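Local coordinates for protein NDP-rhamnosyltransferase (Saccharopolyspora spinosa, PDB 3TSA) that belongs to the GT-B glycosyltransferases, enzymes built from two Rossmann-like domains that face each other across a cleft, at residues V6-P10 against V120-I126; W88-S93 against P151-A156; R219-M225 against T286-C292. All coordinates share one frame; numbering follows the deposited sequence.

Contact 1 (V6-P10 against V120-I126); sequences VVPLP and VDVCALI
Two bumps fit against their neighbours where Val7 to Leu9 pass Val120 to Ile126. The first bump is the methyl of Ala124, which lies against the backbone from Val7 to Leu9: its CB is 3.5 Å from Val7 O and 3.9 Å from Leu9 N, with Val7 CG1 and Leu9 CD2 forming looser walls. The second is Leu9, whose side chain is laid by its chi1 (-96°) across the turn formed by Asp121 to Ala124. There Leu9 CD1 rests on Cys123 CB at 3.7 Å.

The setting is the Rossmann-like sheet of one half of the GT-B fold. Strands 3-7 and 117-121 are parallel neighbours where the strand order reverses direction, and both segments leave the sheet here. Val7 and Val120 stand side by side on the same face, and Val7 CG1 continues to Ile126 CG2, 3.7 Å away, the two side chains crossing at about a right angle; Tyr106 of helix 82-113 covers this pair. Asp121 N bonds to Val7 O at 2.9 Å.

Beyond the last strand pairing, the Asp121 carboxylate takes over from the backbone. OD2 accepts from Leu9 N from above the carboxylate plane, a bond that draws Leu9 CB to 3.1 Å from Asp121 OD2, and also bonds ND1 of His14. OD1 accepts from Cys123 N at 2.8 Å in an Asx turn, within a type I turn, so both oxygens help to fix the rotation of the carboxylate.

Contact 2 (W88-S93 against P151-A156); sequences WEQTAS and PFSDRA
Ala92 and Phe152 make the tight part of this helix pair. The Ala92 methyl sits over one face of the Phe152 ring, offset toward its rim, with CB 4.0 Å from the ring centroid in a CH-pi contact. The same CB comes to 3.5 Å from Phe152 O, so the small residue lets the backbones draw close. Phe152 CG is anti to its backbone N (chi1 177°), which slips the ring along the flank of helix 88-93; there Thr91 CG2 meets the ring edge near its plane, 3.9 Å from CE2. A turn earlier Trp88 CB lies against Pro151 CB at 3.9 Å, and the indole NE1 is held by Phe76 O.

These are pieces of 82-113 and 151-166, two helices of the N-terminal Rossmann-like domain; their axes here come within 7.6 Å, crossing at -39°. Leu125 of helix 125-133 covers Phe152 and Ala156.

The loose side is at Glu89, which meets Pro151 only through its CG, the carboxylate reaching on past it. At the same partly exposed edge Arg155, bent at chi2, makes a specific polar grip on Ser93 OG, side-on: NE is 2.8 Å away and nearly straight, NH2 longer and more bent, with the hydroxyl oxygen in the guanidinium plane. Ser93 OG in turn donates to Glu89 O, and Arg155 NH1 forms a salt bridge with Glu158.

Contact 3 (R219-M225 against T286-C292); sequences RRVCICM and TCELVIC
Two parallel strands at the heart of the second Rossmann-like sheet, 219-224 and 289-292, lie side by side, where the strand order turns back on itself. Cys222 is bonded through both its N and its O, its N to Leu289 O and its O to Ile291 N at 2.7 Å, and Cys224 N continues to Ile291 O.

On one face Ile291 fills the groove between Val221 and Ile223: its CD1 lies 3.6 Å from Val221 CG1 and 3.9 Å from Ile223 CG1. Helices 236-246 and 343-354 close over this face, as in the alpha/beta/alpha layering of GT-B domains, while helix 296-304 covers Cys224, Val290 and Cys292 on the other.

Ahead of this pairing the contacts turn polar. Arg219, folded back through chi2 and chi3, presents NE to Glu288 OE2 (2.9 Å) and NH1 to OE1 of the same residue (3.0 Å), both on syn lone pairs, a side-on salt bridge; Arg219 NH1 also bonds Leu354 O. A water joins Glu288 OE2 to Arg220 N. Arg220 reaches the other way: its NH1 hydrogen-bonds Thr286 OG1 at 2.9 Å, bent (143°) and tilted from the guanidinium plane, and its NE pairs with Glu252; Thr286 OG1 also bonds Phe283 O.

Overall arrangement
Contacts 1 and 3 are buried pairings of neighbouring parallel strands, each at the turning point of strand order in its own sheet, about 31 Å apart between centres and on opposite sides of the chain's centre. Contact 1 takes the ends of its strands, where a carboxylate organises the loops; contact 3 runs the length of its strands and keeps its charged groups at one end. Contact 2 is helix against helix, partly buried, apolar inside and polar toward solvent. It touches contact 1 directly through Leu125, just past strand 117-121, whose CD1 meets Ala156 CB at 3.6 Å, while contact 3 touches neither.

Contact 1 (V6-P10 against V120-I126)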
loop_
_atom_site.group_PDB
_atom_site.type_symbol
_atom_site.label_atom_id
_atom_site.label_comp_id
_atom_site.label_asym_id
_atom_site.label_seq_id
_atom_site.Cartn_x
_atom_site.Cartn_y
_atom_site.Cartn_z
ATOM N N VAL A 6 -6.952 11.510 6.603
ATOM C CA VAL A 6 -6.783 11.973 5.265
ATOM C C VAL A 6 -8.172 12.270 4.688
ATOM O O VAL A 6 -9.112 11.433 4.804
ATOM C CB VAL A 6 -6.085 10.910 4.455
ATOM C CG1 VAL A 6 -5.924 11.351 2.969
ATOM C CG2 VAL A 6 -4.781 10.549 5.142
ATOM N N VAL A 7 -8.326 13.475 4.137
ATOM C CA VAL A 7 -9.623 13.956 3.692
ATOM C C VAL A 7 -9.486 14.309 2.216
ATOM O O VAL A 7 -9.053 15.411 1.881
ATOM C CB VAL A 7 -9.992 15.203 4.468
ATOM C CG1 VAL A 7 -11.359 15.702 4.111
ATOM C CG2 VAL A 7 -9.896 14.917 5.983
ATOM N N PRO A 8 -9.749 13.327 1.315
ATOM C CA PRO A 8 -9.619 13.601 -0.078
ATOM C C PRO A 8 -10.962 13.988 -0.671
ATOM O O PRO A 8 -12.012 13.781 -0.031
ATOM C CB PRO A 8 -9.138 12.269 -0.618
ATOM C CG PRO A 8 -9.809 11.249 0.310
ATOM C CD PRO A 8 -9.829 11.875 1.622
ATOM N N LEU A 9 -10.934 14.576 -1.866
ATOM C CA LEU A 9 -12.138 14.709 -2.667
ATOM C C LEU A 9 -12.507 13.330 -3.172
ATOM O O LEU A 9 -11.615 12.471 -3.320
ATOM C CB LEU A 9 -11.839 15.527 -3.910
ATOM C CG LEU A 9 -12.106 17.016 -4.021
ATOM C CD1 LEU A 9 -11.888 17.298 -5.519
ATOM C CD2 LEU A 9 -13.441 17.418 -3.492
ATOM N N PRO A 10 -13.808 13.089 -3.450
ATOM C CA PRO A 10 -14.121 11.741 -3.893
ATOM C C PRO A 10 -13.716 11.492 -5.331
ATOM O O PRO A 10 -14.530 11.035 -6.099
ATOM C CB PRO A 10 -15.638 11.659 -3.772
ATOM C CG PRO A 10 -16.100 13.090 -3.896
ATOM C CD PRO A 10 -14.991 13.973 -3.423
ATOM N N VAL A 120 -5.348 17.084 3.789
ATOM C CA VAL A 120 -6.596 17.426 3.141
ATOM C C VAL A 120 -6.331 17.771 1.711
ATOM O O VAL A 120 -5.447 18.607 1.442
ATOM C CB VAL A 120 -7.178 18.650 3.893
ATOM C CG1 VAL A 120 -8.467 19.157 3.212
ATOM C CG2 VAL A 120 -7.492 18.218 5.386
ATOM N N ASP A 121 -7.064 17.154 0.758
ATOM C CA ASP A 121 -6.977 17.605 -0.634
ATOM C C ASP A 121 -7.304 19.111 -0.744
ATOM O O ASP A 121 -8.234 19.585 -0.102
ATOM C CB ASP A 121 -7.984 16.735 -1.391
ATOM C CG ASP A 121 -8.233 17.127 -2.864
ATOM O OD1 ASP A 121 -8.052 18.243 -3.367
ATOM O OD2 ASP A 121 -8.790 16.222 -3.543
ATOM N N VAL A 122 -6.554 19.858 -1.578
ATOM C CA VAL A 122 -6.796 21.315 -1.710
ATOM C C VAL A 122 -8.219 21.661 -1.966
ATOM O O VAL A 122 -8.698 22.674 -1.424
ATOM C CB VAL A 122 -5.909 21.972 -2.818
ATOM C CG1 VAL A 122 -6.485 23.265 -3.207
ATOM C CG2 VAL A 122 -4.550 22.275 -2.195
ATOM N N CYS A 123 -8.928 20.859 -2.759
ATOM C CA CYS A 123 -10.357 21.118 -2.999
ATOM C C CYS A 123 -11.342 20.525 -1.984
ATOM O O CYS A 123 -12.529 20.880 -2.018
ATOM C CB CYS A 123 -10.737 20.545 -4.308
ATOM S SG CYS A 123 -9.956 21.475 -5.699
ATOM N N ALA A 124 -10.869 19.690 -1.047
ATOM C CA ALA A 124 -11.804 19.087 -0.105
ATOM C C ALA A 124 -12.058 20.048 1.056
ATOM O O ALA A 124 -11.476 19.937 2.139
ATOM C CB ALA A 124 -11.276 17.721 0.367
ATOM N N LEU A 125 -12.919 21.052 0.803
ATOM C CA LEU A 125 -13.179 22.083 1.751
ATOM C C LEU A 125 -13.645 21.600 3.095
ATOM O O LEU A 125 -13.349 22.270 4.073
ATOM C CB LEU A 125 -14.201 23.086 1.189
ATOM C CG LEU A 125 -13.781 23.756 -0.137
ATOM C CD1 LEU A 125 -14.964 24.579 -0.685
ATOM C CD2 LEU A 125 -12.562 24.568 0.191
ATOM N N ILE A 126 -14.359 20.474 3.149
ATOM C CA ILE A 126 -14.709 19.906 4.463
ATOM C C ILE A 126 -13.504 19.779 5.392
ATOM O O ILE A 126 -13.616 20.020 6.611
ATOM C CB ILE A 126 -15.408 18.542 4.313
ATOM C CG1 ILE A 126 -15.737 17.942 5.716
ATOM C CG2 ILE A 126 -14.517 17.550 3.593
ATOM C CD1 ILE A 126 -16.632 18.791 6.550
#

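Contact 2 (W88-S93 against P151-A156)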
loop_
_atom_site.group_PDB
_atom_site.type_symbol
_atom_site.label_atom_id
_atom_site.label_comp_id
_atom_site.label_asym_id
_atom_site.label_seq_id
_atom_site.Cartn_x
_atom_site.Cartn_y
_atom_site.Cartn_z
ATOM N N TRP A 88 -15.657 27.433 -12.065
ATOM C CA TRP A 88 -14.884 27.237 -10.826
ATOM C C TRP A 88 -15.739 27.653 -9.620
ATOM O O TRP A 88 -15.685 26.987 -8.594
ATOM C CB TRP A 88 -13.557 27.970 -10.873
ATOM C CG TRP A 88 -12.605 27.261 -11.799
ATOM C CD1 TRP A 88 -12.301 27.568 -13.101
ATOM C CD2 TRP A 88 -11.830 26.121 -11.448
ATOM N NE1 TRP A 88 -11.376 26.649 -13.585
ATOM C CE2 TRP A 88 -11.069 25.754 -12.592
ATOM C CE3 TRP A 88 -11.725 25.356 -10.279
ATOM C CZ2 TRP A 88 -10.209 24.622 -12.582
ATOM C CZ3 TRP A 88 -10.871 24.297 -10.241
ATOM C CH2 TRP A 88 -10.085 23.942 -11.361
ATOM N N GLU A 89 -16.571 28.680 -9.765
ATOM C CA GLU A 89 -17.488 29.053 -8.637
ATOM C C GLU A 89 -18.523 27.950 -8.338
ATOM O O GLU A 89 -18.826 27.651 -7.141
ATOM C CB GLU A 89 -18.125 30.452 -8.866
ATOM C CG GLU A 89 -17.065 31.589 -8.801
ATOM C CD GLU A 89 -17.630 32.947 -9.180
ATOM O OE1 GLU A 89 -18.602 33.014 -9.977
ATOM O OE2 GLU A 89 -17.089 33.938 -8.684
ATOM N N GLN A 90 -19.040 27.296 -9.394
ATOM C CA GLN A 90 -20.038 26.214 -9.206
ATOM C C GLN A 90 -19.375 24.989 -8.546
ATOM O O GLN A 90 -19.950 24.332 -7.641
ATOM C CB GLN A 90 -20.752 25.910 -10.545
ATOM C CG GLN A 90 -21.242 24.452 -10.849
ATOM C CD GLN A 90 -21.019 24.040 -12.406
ATOM O OE1 GLN A 90 -21.169 24.873 -13.348
ATOM N NE2 GLN A 90 -20.648 22.767 -12.641
ATOM N N THR A 91 -18.128 24.691 -8.948
ATOM C CA THR A 91 -17.378 23.660 -8.268
ATOM C C THR A 91 -17.284 23.918 -6.774
ATOM O O THR A 91 -17.579 22.998 -5.970
ATOM C CB THR A 91 -15.930 23.508 -8.854
ATOM O OG1 THR A 91 -16.091 23.205 -10.234
ATOM C CG2 THR A 91 -15.236 22.319 -8.201
ATOM N N ALA A 92 -16.879 25.140 -6.403
ATOM C CA ALA A 92 -16.749 25.474 -4.991
ATOM C C ALA A 92 -18.134 25.411 -4.325
ATOM O O ALA A 92 -18.285 24.886 -3.201
ATOM C CB ALA A 92 -16.141 26.843 -4.811
ATOM N N SER A 93 -19.168 25.875 -5.024
ATOM C CA SER A 93 -20.471 25.796 -4.393
ATOM C C SER A 93 -20.874 24.348 -4.068
ATOM O O SER A 93 -21.342 24.068 -2.946
ATOM C CB SER A 93 -21.497 26.427 -5.295
ATOM O OG SER A 93 -21.305 27.809 -5.280
ATOM N N PRO A 151 -11.702 32.405 -8.610
ATOM C CA PRO A 151 -13.113 32.081 -8.462
ATOM C C PRO A 151 -13.401 30.978 -7.453
ATOM O O PRO A 151 -14.271 31.166 -6.595
ATOM C CB PRO A 151 -13.560 31.705 -9.873
ATOM C CG PRO A 151 -12.311 31.736 -10.704
ATOM C CD PRO A 151 -11.273 32.507 -10.009
ATOM N N PHE A 152 -12.651 29.877 -7.478
ATOM C CA PHE A 152 -12.925 28.764 -6.540
ATOM C C PHE A 152 -12.656 29.200 -5.087
ATOM O O PHE A 152 -13.516 29.033 -4.203
ATOM C CB PHE A 152 -12.134 27.481 -6.919
ATOM C CG PHE A 152 -12.336 26.329 -5.940
ATOM C CD1 PHE A 152 -11.630 26.323 -4.722
ATOM C CD2 PHE A 152 -13.218 25.276 -6.228
ATOM C CE1 PHE A 152 -11.785 25.287 -3.793
ATOM C CE2 PHE A 152 -13.395 24.224 -5.280
ATOM C CZ PHE A 152 -12.668 24.243 -4.084
ATOM N N SER A 153 -11.491 29.745 -4.825
ATOM C CA SER A 153 -11.145 30.026 -3.460
ATOM C C SER A 153 -12.033 31.174 -2.926
ATOM O O SER A 153 -12.457 31.148 -1.736
ATOM C CB SER A 153 -9.687 30.397 -3.425
ATOM O OG SER A 153 -9.407 30.958 -2.174
ATOM N N ASP A 154 -12.372 32.120 -3.798
ATOM C CA ASP A 154 -13.247 33.232 -3.371
ATOM C C ASP A 154 -14.639 32.745 -3.014
ATOM O O ASP A 154 -15.238 33.274 -2.045
ATOM C CB ASP A 154 -13.365 34.257 -4.494
ATOM C CG ASP A 154 -12.163 35.219 -4.532
ATOM O OD1 ASP A 154 -11.267 35.177 -3.637
ATOM O OD2 ASP A 154 -12.092 35.995 -5.501
ATOM N N ARG A 155 -15.200 31.838 -3.811
ATOM C CA ARG A 155 -16.528 31.258 -3.521
ATOM C C ARG A 155 -16.495 30.405 -2.284
ATOM O O ARG A 155 -17.420 30.420 -1.471
ATOM C CB ARG A 155 -17.018 30.506 -4.771
ATOM C CG ARG A 155 -18.440 29.905 -4.699
ATOM C CD ARG A 155 -19.499 31.069 -4.541
ATOM N NE ARG A 155 -20.785 30.415 -4.470
ATOM C CZ ARG A 155 -21.941 30.999 -4.138
ATOM N NH1 ARG A 155 -21.990 32.288 -3.793
ATOM N NH2 ARG A 155 -23.038 30.250 -4.158
ATOM N N ALA A 156 -15.417 29.630 -2.090
ATOM C CA ALA A 156 -15.282 28.855 -0.857
ATOM C C ALA A 156 -15.308 29.732 0.418
ATOM O O ALA A 156 -15.930 29.380 1.437
ATOM C CB ALA A 156 -13.982 28.058 -0.909
#

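Contact 3 (R219-M225 against T286-C292)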
loop_
_atom_site.group_PDB
_atom_site.type_symbol
_atom_site.label_atom_id
_atom_site.label_comp_id
_atom_site.label_asym_id
_atom_site.label_seq_id
_atom_site.Cartn_x
_atom_site.Cartn_y
_atom_site.Cartn_z
ATOM N N ARG A 219 7.919 2.358 -32.934
ATOM C CA ARG A 219 7.897 3.624 -32.111
ATOM C C ARG A 219 6.723 3.473 -31.142
ATOM O O ARG A 219 5.527 3.552 -31.566
ATOM C CB ARG A 219 7.605 4.785 -33.082
ATOM C CG ARG A 219 8.463 4.738 -34.353
ATOM C CD ARG A 219 10.021 4.683 -33.935
ATOM N NE ARG A 219 10.479 5.922 -33.268
ATOM C CZ ARG A 219 10.638 7.114 -33.845
ATOM N NH1 ARG A 219 11.119 8.150 -33.137
ATOM N NH2 ARG A 219 10.369 7.286 -35.135
ATOM N N ARG A 220 7.023 3.201 -29.877
ATOM C CA ARG A 220 5.959 2.819 -28.962
ATOM C C ARG A 220 5.310 4.079 -28.367
ATOM O O ARG A 220 5.993 4.941 -27.780
ATOM C CB ARG A 220 6.543 1.928 -27.857
ATOM C CG ARG A 220 5.494 1.393 -26.934
ATOM C CD ARG A 220 6.051 0.215 -26.044
ATOM N NE ARG A 220 6.320 -1.020 -26.755
ATOM C CZ ARG A 220 6.942 -2.056 -26.199
ATOM N NH1 ARG A 220 7.336 -1.959 -24.946
ATOM N NH2 ARG A 220 7.206 -3.151 -26.876
ATOM N N VAL A 221 4.000 4.219 -28.540
ATOM C CA VAL A 221 3.235 5.354 -28.080
ATOM C C VAL A 221 2.208 4.786 -27.118
ATOM O O VAL A 221 1.421 3.900 -27.492
ATOM C CB VAL A 221 2.510 5.966 -29.308
ATOM C CG1 VAL A 221 1.435 7.050 -28.897
ATOM C CG2 VAL A 221 3.557 6.586 -30.245
ATOM N N CYS A 222 2.159 5.285 -25.865
ATOM C CA CYS A 222 1.118 4.837 -24.951
ATOM C C CYS A 222 -0.063 5.837 -24.946
ATOM O O CYS A 222 0.174 7.041 -24.741
ATOM C CB CYS A 222 1.684 4.677 -23.533
ATOM S SG CYS A 222 0.470 4.305 -22.226
ATOM N N ILE A 223 -1.291 5.341 -24.992
ATOM C CA ILE A 223 -2.496 6.147 -24.864
ATOM C C ILE A 223 -3.093 5.730 -23.553
ATOM O O ILE A 223 -3.433 4.548 -23.362
ATOM C CB ILE A 223 -3.502 5.884 -26.039
ATOM C CG1 ILE A 223 -2.868 6.302 -27.352
ATOM C CG2 ILE A 223 -4.848 6.583 -25.719
ATOM C CD1 ILE A 223 -3.712 5.704 -28.556
ATOM N N CYS A 224 -3.167 6.696 -22.615
ATOM C CA CYS A 224 -3.580 6.402 -21.249
ATOM C C CYS A 224 -4.567 7.485 -20.799
ATOM O O CYS A 224 -4.221 8.720 -20.757
ATOM C CB CYS A 224 -2.355 6.367 -20.377
ATOM S SG CYS A 224 -2.865 5.868 -18.674
ATOM N N MET A 225 -5.814 7.040 -20.632
ATOM C CA MET A 225 -6.946 7.885 -20.202
ATOM C C MET A 225 -7.679 7.145 -19.065
ATOM O O MET A 225 -7.920 5.932 -19.187
ATOM C CB MET A 225 -7.873 8.211 -21.388
ATOM C CG MET A 225 -7.146 9.165 -22.277
ATOM S SD MET A 225 -8.055 9.451 -23.750
ATOM C CE MET A 225 -6.758 10.173 -24.791
ATOM N N THR A 286 9.706 2.243 -21.761
ATOM C CA THR A 286 9.920 1.748 -23.105
ATOM C C THR A 286 9.084 2.519 -24.129
ATOM O O THR A 286 9.004 2.085 -25.303
ATOM C CB THR A 286 9.455 0.291 -23.273
ATOM O OG1 THR A 286 8.038 0.218 -23.142
ATOM C CG2 THR A 286 10.099 -0.604 -22.197
ATOM N N CYS A 287 8.466 3.615 -23.721
ATOM C CA CYS A 287 7.580 4.378 -24.693
ATOM C C CYS A 287 8.217 5.684 -25.072
ATOM O O CYS A 287 8.941 6.304 -24.214
ATOM C CB CYS A 287 6.263 4.699 -24.031
ATOM S SG CYS A 287 5.259 3.210 -23.702
ATOM N N GLU A 288 7.965 6.167 -26.315
ATOM C CA GLU A 288 8.625 7.425 -26.672
ATOM C C GLU A 288 7.640 8.622 -26.547
ATOM O O GLU A 288 8.067 9.755 -26.692
ATOM C CB GLU A 288 9.077 7.366 -28.157
ATOM C CG GLU A 288 10.312 6.467 -28.315
ATOM C CD GLU A 288 10.728 6.460 -29.767
ATOM O OE1 GLU A 288 11.180 7.510 -30.242
ATOM O OE2 GLU A 288 10.500 5.469 -30.442
ATOM N N LEU A 289 6.370 8.332 -26.277
ATOM C CA LEU A 289 5.351 9.396 -26.211
ATOM C C LEU A 289 4.174 8.879 -25.389
ATOM O O LEU A 289 3.910 7.657 -25.481
ATOM C CB LEU A 289 4.910 9.795 -27.642
ATOM C CG LEU A 289 3.761 10.798 -27.825
ATOM C CD1 LEU A 289 4.157 12.172 -27.297
ATOM C CD2 LEU A 289 3.280 10.872 -29.289
ATOM N N VAL A 290 3.500 9.757 -24.602
ATOM C CA VAL A 290 2.307 9.378 -23.911
ATOM C C VAL A 290 1.186 10.276 -24.455
ATOM O O VAL A 290 1.421 11.494 -24.522
ATOM C CB VAL A 290 2.383 9.601 -22.380
ATOM C CG1 VAL A 290 0.985 9.221 -21.726
ATOM C CG2 VAL A 290 3.432 8.671 -21.888
ATOM N N ILE A 291 0.069 9.703 -24.891
ATOM C CA ILE A 291 -1.072 10.620 -25.276
ATOM C C ILE A 291 -2.046 10.459 -24.104
ATOM O O ILE A 291 -2.466 9.335 -23.767
ATOM C CB ILE A 291 -1.808 10.131 -26.600
ATOM C CG1 ILE A 291 -0.876 10.242 -27.816
ATOM C CG2 ILE A 291 -3.064 10.993 -26.865
ATOM C CD1 ILE A 291 -1.278 9.449 -29.064
ATOM N N CYS A 292 -2.431 11.584 -23.508
ATOM C CA CYS A 292 -3.269 11.547 -22.316
ATOM C C CYS A 292 -4.143 12.783 -22.238
ATOM O O CYS A 292 -4.044 13.678 -23.081
ATOM C CB CYS A 292 -2.406 11.423 -21.068
ATOM S SG CYS A 292 -1.198 12.791 -20.826
HETATM O O HOH W 1 9.843 2.998 -29.341
#